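Local coordinates for protein SAM-dependent methyltransferase (Exiguobacterium sibiricum 255-15, PDB 3D2L) that probably transfers a methyl group from S-adenosylmethionine to an acceptor that has not been identified, at residues A[168-173]-A[197-202]. Sequence-based numbering, arbitrary orientation.
Sequences GEEPLS and HQRTYP
The guanidinium of Arg199 lies between Glu170 and Tyr201. Glu170 CB sits over the centre of one face, and Tyr201 OH lies 3.1 Å above the plane on the opposite face. The Glu170 chain bends at chi2 (-71°), which folds the carboxylate back over the guanidinium, with the two planes 30° apart. Glu170 OE1 is 3.4 Å from Arg199 NH2 but well out of the guanidinium plane. This salt bridge therefore rests on charge alone, with no N-H directed at the oxygen. Arg199 is fully extended, and its NH1 continues to the carbonyl of Gln111.

A water lies at the guanidinium edge, in plane. It accepts from Arg199 NE at 3.0 Å and donates to the carbonyl oxygens of Pro171 and Thr200. The water thus ties the turn to the chain just past the strand.

Thr200 N donates to Leu172 O at 2.9 Å, a nearly straight bond (166° at the hydrogen). The same oxygen accepts a CA-H contact from Arg199. Leu172 packs its CB near Thr200 CG2, and its CD1 reaches Pro202 CD at 3.7 Å, the two side chains crossing at about a right angle. Pro140 and Glu144 of helix 140-144 also touch Leu172. Thr200 OG1 turns instead to the carbonyl of His138.

Within the turn, Ser173 OG donates to Glu170 O at 2.7 Å. Ser173 and Arg199 form an antiparallel non-hydrogen-bonded pair, with both side chains on the same face of the sheet. The arrangement is a type II beta turn, Glu170 to Ser173, within a beta-hairpin connection. It packs against the end of edge strand 189-199, where the four-stranded antiparallel sheet leads back to the Rossmann-like methyltransferase fold through helix 203-212, with Pro202 at its N-cap position.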
loop_
_atom_site.group_PDB
_atom_site.type_symbol
_atom_site.label_atom_id
_atom_site.label_comp_id
_atom_site.label_asym_id
_atom_site.label_seq_id
_atom_site.Cartn_x
_atom_site.Cartn_y
_atom_site.Cartn_z
ATOM N N GLY A 168 -17.017 6.352 -6.966
ATOM C CA GLY A 168 -16.895 7.743 -6.554
ATOM C C GLY A 168 -17.331 8.601 -7.718
ATOM O O GLY A 168 -17.890 8.078 -8.688
ATOM N N GLU A 169 -17.023 9.895 -7.652
ATOM C CA GLU A 169 -17.427 10.851 -8.697
ATOM C C GLU A 169 -16.518 10.796 -9.912
ATOM O O GLU A 169 -16.977 10.897 -11.043
ATOM C CB GLU A 169 -17.435 12.284 -8.154
ATOM C CG GLU A 169 -18.337 12.490 -6.945
ATOM C CD GLU A 169 -19.786 12.111 -7.218
ATOM O OE1 GLU A 169 -20.287 12.412 -8.328
ATOM O OE2 GLU A 169 -20.417 11.515 -6.316
ATOM N N GLU A 170 -15.222 10.678 -9.685
ATOM C CA GLU A 170 -14.271 10.573 -10.791
ATOM C C GLU A 170 -14.268 9.167 -11.391
ATOM O O GLU A 170 -14.585 8.182 -10.700
ATOM C CB GLU A 170 -12.853 10.894 -10.306
ATOM C CG GLU A 170 -12.623 12.348 -9.941
ATOM C CD GLU A 170 -12.590 13.274 -11.159
ATOM O OE1 GLU A 170 -12.154 12.843 -12.251
ATOM O OE2 GLU A 170 -12.986 14.449 -11.021
ATOM N N PRO A 171 -13.859 9.050 -12.666
ATOM C CA PRO A 171 -13.775 7.717 -13.259
ATOM C C PRO A 171 -12.792 6.828 -12.516
ATOM O O PRO A 171 -11.758 7.301 -12.061
ATOM C CB PRO A 171 -13.248 7.977 -14.677
ATOM C CG PRO A 171 -12.662 9.349 -14.623
ATOM C CD PRO A 171 -13.462 10.099 -13.615
ATOM N N LEU A 172 -13.128 5.549 -12.406
ATOM C CA LEU A 172 -12.270 4.561 -11.751
ATOM C C LEU A 172 -11.928 4.932 -10.301
ATOM O O LEU A 172 -10.807 4.691 -9.819
ATOM C CB LEU A 172 -11.000 4.343 -12.577
ATOM C CG LEU A 172 -11.171 3.954 -14.050
ATOM C CD1 LEU A 172 -9.781 3.745 -14.684
ATOM C CD2 LEU A 172 -12.060 2.711 -14.178
ATOM N N SER A 173 -12.915 5.490 -9.599
ATOM C CA SER A 173 -12.772 5.862 -8.190
ATOM C C SER A 173 -13.779 5.068 -7.360
ATOM O O SER A 173 -14.788 4.573 -7.874
ATOM C CB SER A 173 -12.969 7.372 -7.985
ATOM O OG SER A 173 -14.335 7.730 -8.070
ATOM N N HIS A 197 -11.066 6.983 0.293
ATOM C CA HIS A 197 -11.205 7.249 -1.122
ATOM C C HIS A 197 -10.060 6.615 -1.870
ATOM O O HIS A 197 -8.904 6.791 -1.501
ATOM C CB HIS A 197 -11.198 8.760 -1.362
ATOM C CG HIS A 197 -12.339 9.458 -0.697
ATOM N ND1 HIS A 197 -13.590 9.532 -1.266
ATOM C CD2 HIS A 197 -12.442 10.038 0.525
ATOM C CE1 HIS A 197 -14.410 10.155 -0.436
ATOM N NE2 HIS A 197 -13.738 10.466 0.659
ATOM N N GLN A 198 -10.383 5.910 -2.945
ATOM C CA GLN A 198 -9.353 5.353 -3.810
ATOM C C GLN A 198 -9.661 5.624 -5.261
ATOM O O GLN A 198 -10.818 5.763 -5.640
ATOM C CB GLN A 198 -9.167 3.877 -3.574
ATOM C CG GLN A 198 -8.359 3.557 -2.352
ATOM C CD GLN A 198 -8.065 2.082 -2.265
ATOM O OE1 GLN A 198 -8.971 1.243 -2.499
ATOM N NE2 GLN A 198 -6.801 1.732 -1.948
ATOM N N ARG A 199 -8.599 5.747 -6.052
ATOM C CA ARG A 199 -8.731 6.022 -7.440
ATOM C C ARG A 199 -7.607 5.325 -8.203
ATOM O O ARG A 199 -6.445 5.224 -7.753
ATOM C CB ARG A 199 -8.711 7.554 -7.689
ATOM C CG ARG A 199 -8.836 7.960 -9.132
ATOM C CD ARG A 199 -8.805 9.460 -9.233
ATOM N NE ARG A 199 -8.954 9.885 -10.615
ATOM C CZ ARG A 199 -8.911 11.142 -10.993
ATOM N NH1 ARG A 199 -8.760 12.109 -10.094
ATOM N NH2 ARG A 199 -9.060 11.431 -12.276
ATOM N N THR A 200 -7.973 4.801 -9.359
ATOM C CA THR A 200 -7.019 4.160 -10.204
ATOM C C THR A 200 -7.129 4.695 -11.631
ATOM O O THR A 200 -7.975 5.574 -11.940
ATOM C CB THR A 200 -7.085 2.604 -10.073
ATOM O OG1 THR A 200 -5.814 2.053 -10.417
ATOM C CG2 THR A 200 -8.227 1.992 -10.948
ATOM N N TYR A 201 -6.210 4.217 -12.458
ATOM C CA TYR A 201 -6.045 4.596 -13.843
ATOM C C TYR A 201 -5.671 3.360 -14.667
ATOM O O TYR A 201 -5.191 2.331 -14.103
ATOM C CB TYR A 201 -4.911 5.639 -13.970
ATOM C CG TYR A 201 -5.148 6.877 -13.134
ATOM C CD1 TYR A 201 -4.669 6.960 -11.815
ATOM C CD2 TYR A 201 -5.861 7.958 -13.646
ATOM C CE1 TYR A 201 -4.917 8.074 -11.040
ATOM C CE2 TYR A 201 -6.067 9.094 -12.890
ATOM C CZ TYR A 201 -5.603 9.141 -11.583
ATOM O OH TYR A 201 -5.831 10.268 -10.810
ATOM N N PRO A 202 -5.928 3.413 -15.992
ATOM C CA PRO A 202 -5.426 2.337 -16.841
ATOM C C PRO A 202 -3.896 2.224 -16.672
ATOM O O PRO A 202 -3.229 3.222 -16.456
ATOM C CB PRO A 202 -5.797 2.802 -18.249
ATOM C CG PRO A 202 -7.000 3.670 -18.053
ATOM C CD PRO A 202 -6.742 4.382 -16.752
HETATM O O HOH W 1 -9.174 7.683 -12.641
#